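Local structure of mortality factor 4-like protein 1 (2F5K) at residues 79-82 against 83-86. The protein binds histone H3 methylated at a lysine of its tail through its chromo domain, and probably takes part in gene regulation. Residues are numbered along the deposited sequence; the frame is centred on the assembly and turned at random.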
ATOM      1  N   ASP A  79      -8.120   7.428  -9.061  1.00 35.39           N
ATOM      2  CA  ASP A  79      -7.326   8.342  -9.899  1.00 36.18           C
ATOM      3  C   ASP A  79      -6.354   9.237  -9.130  1.00 34.93           C
ATOM      4  O   ASP A  79      -5.196   9.355  -9.504  1.00 34.94           O
ATOM      5  CB  ASP A  79      -8.204   9.192 -10.846  1.00 37.05           C
ATOM      6  CG  ASP A  79      -8.710   8.385 -12.055  1.00 41.66           C
ATOM      7  OD1 ASP A  79      -8.090   7.337 -12.373  1.00 45.84           O
ATOM      8  OD2 ASP A  79      -9.723   8.707 -12.737  1.00 43.89           O
ATOM      9  N   THR A  80      -6.831   9.901  -8.091  1.00 34.50           N
ATOM     10  CA  THR A  80      -5.968  10.762  -7.278  1.00 34.25           C
ATOM     11  C   THR A  80      -4.735   9.998  -6.753  1.00 32.97           C
ATOM     12  O   THR A  80      -3.623  10.511  -6.779  1.00 32.61           O
ATOM     13  CB  THR A  80      -6.740  11.307  -6.054  1.00 34.54           C
ATOM     14  OG1 THR A  80      -7.641  12.324  -6.474  1.00 37.52           O
ATOM     15  CG2 THR A  80      -5.788  12.122  -5.134  1.00 35.03           C
ATOM     16  N   ASN A  81      -4.948   8.808  -6.210  1.00 32.39           N
ATOM     17  CA  ASN A  81      -3.818   8.025  -5.705  1.00 33.56           C
ATOM     18  C   ASN A  81      -2.935   7.416  -6.796  1.00 33.66           C
ATOM     19  O   ASN A  81      -1.718   7.339  -6.625  1.00 33.59           O
ATOM     20  CB  ASN A  81      -4.258   7.033  -4.659  1.00 33.49           C
ATOM     21  CG  ASN A  81      -4.840   7.725  -3.463  1.00 33.88           C
ATOM     22  OD1 ASN A  81      -4.401   8.815  -3.126  1.00 33.32           O
ATOM     23  ND2 ASN A  81      -5.842   7.118  -2.826  1.00 34.08           N
ATOM     24  N   LEU A  82      -3.530   7.057  -7.937  1.00 33.89           N
ATOM     25  CA  LEU A  82      -2.733   6.588  -9.084  1.00 34.85           C
ATOM     26  C   LEU A  82      -1.819   7.711  -9.575  1.00 35.60           C
ATOM     27  O   LEU A  82      -0.682   7.464  -9.923  1.00 36.37           O
ATOM     28  CB  LEU A  82      -3.625   6.062 -10.221  1.00 34.51           C
ATOM     29  CG  LEU A  82      -4.245   4.727  -9.883  1.00 36.31           C
ATOM     30  CD1 LEU A  82      -5.485   4.427 -10.747  1.00 38.55           C
ATOM     31  CD2 LEU A  82      -3.179   3.600  -9.978  1.00 36.98           C
ATOM     32  N   GLN A  83      -2.321   8.947  -9.597  1.00 35.83           N
ATOM     33  CA  GLN A  83      -1.507  10.094  -9.970  1.00 36.43           C
ATOM     34  C   GLN A  83      -0.372  10.274  -8.961  1.00 36.44           C
ATOM     35  O   GLN A  83       0.728  10.651  -9.315  1.00 35.94           O
ATOM     36  CB  GLN A  83      -2.365  11.360  -9.937  1.00 36.80           C
ATOM     37  CG  GLN A  83      -1.635  12.583 -10.348  1.00 39.37           C
ATOM     38  CD  GLN A  83      -0.972  12.413 -11.712  1.00 43.07           C
ATOM     39  OE1 GLN A  83      -1.441  11.603 -12.555  1.00 44.57           O
ATOM     40  NE2 GLN A  83       0.116  13.172 -11.944  1.00 42.07           N
ATOM     41  N   LYS A  84      -0.664  10.041  -7.686  1.00 36.76           N
ATOM     42  CA  LYS A  84       0.351  10.155  -6.636  1.00 36.86           C
ATOM     43  C   LYS A  84       1.383   9.039  -6.843  1.00 36.39           C
ATOM     44  O   LYS A  84       2.585   9.254  -6.689  1.00 34.68           O
ATOM     45  CB  LYS A  84      -0.289  10.044  -5.250  1.00 36.85           C
ATOM     46  CG  LYS A  84       0.666   9.817  -4.095  1.00 38.38           C
ATOM     47  CD  LYS A  84      -0.054   9.759  -2.678  1.00 40.13           C
ATOM     48  CE  LYS A  84      -0.756  11.079  -2.345  1.00 42.17           C
ATOM     49  NZ  LYS A  84      -0.609  11.470  -0.908  1.00 44.86           N
ATOM     50  N   GLN A  85       0.891   7.851  -7.195  1.00 36.78           N
ATOM     51  CA  GLN A  85       1.786   6.721  -7.439  1.00 37.63           C
ATOM     52  C   GLN A  85       2.794   7.084  -8.499  1.00 37.67           C
ATOM     53  O   GLN A  85       3.991   6.839  -8.354  1.00 36.90           O
ATOM     54  CB  GLN A  85       1.030   5.491  -7.943  1.00 37.63           C
ATOM     55  CG  GLN A  85       1.976   4.292  -8.234  1.00 37.54           C
ATOM     56  CD  GLN A  85       1.213   3.018  -8.590  1.00 37.35           C
ATOM     57  OE1 GLN A  85       0.212   3.074  -9.315  1.00 36.12           O
ATOM     58  NE2 GLN A  85       1.655   1.889  -8.066  1.00 37.21           N
ATOM     59  N   ARG A  86       2.278   7.676  -9.567  1.00 38.49           N
ATOM     60  CA  ARG A  86       3.098   8.043 -10.714  1.00 39.86           C
ATOM     61  C   ARG A  86       4.083   9.128 -10.364  1.00 39.39           C
ATOM     62  O   ARG A  86       5.194   9.149 -10.890  1.00 39.78           O
ATOM     63  CB  ARG A  86       2.240   8.527 -11.886  1.00 40.55           C
ATOM     64  CG  ARG A  86       1.347   7.466 -12.528  1.00 44.59           C
ATOM     65  CD  ARG A  86       0.734   7.958 -13.848  1.00 50.33           C
ATOM     66  NE  ARG A  86      -0.544   7.322 -14.140  1.00 54.13           N
ATOM     67  CZ  ARG A  86      -1.719   7.738 -13.690  1.00 56.15           C
ATOM     68  NH1 ARG A  86      -1.813   8.814 -12.923  1.00 57.33           N
ATOM     69  NH2 ARG A  86      -2.817   7.080 -14.031  1.00 58.04           N
TER
HETATM   70  O   HOH W   1      -5.799   7.215 -13.571  1.00 67.41           O
HETATM   71  O   HOH W   2      -4.870   9.709 -12.315  1.00 70.41           O
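Arg86 lays one face of its guanidinium over Leu82 O in the first two turns of helix 79-98, the alpha-helix that follows the beta barrel of this chromo domain. The arginine reaches back because CG stands beside its own backbone N (chi1 -67°), and the chain then runs extended to NE.

Four i to i+4 backbone hydrogen bonds hold the turns, among them Gln83 N to Asp79 O at 2.9 Å and Gln85 N to Asn81 O at 2.7 Å.

Two waters link Arg86 to Asp79. Water 1 donates to Asp79 OD1 at 2.6 Å and accepts from Arg86 NH2. A second water binds Asp79 O and accepts from Arg86 NH1 at 3.2 Å. Both lie in the guanidinium plane, at its edge. Water 1 spans the two charged groups, which are not in direct contact: Asp79 OD1 and Arg86 NH2 are 5.5 Å apart.

Asn81 and Gln85 tie the helix to the barrel: both side chains touch Leu30 of strand 28-32, Asn81 ND2 bonds to Lys76 O, and Gln85 NE2 to Leu37 O. Leu82 runs alongside Gln85, its CD2 in van der Waals contact with the amide oxygen Gln85 OE1 at 3.5 Å, while Arg86 NH2 comes within 4.0 Å of Leu82 CB.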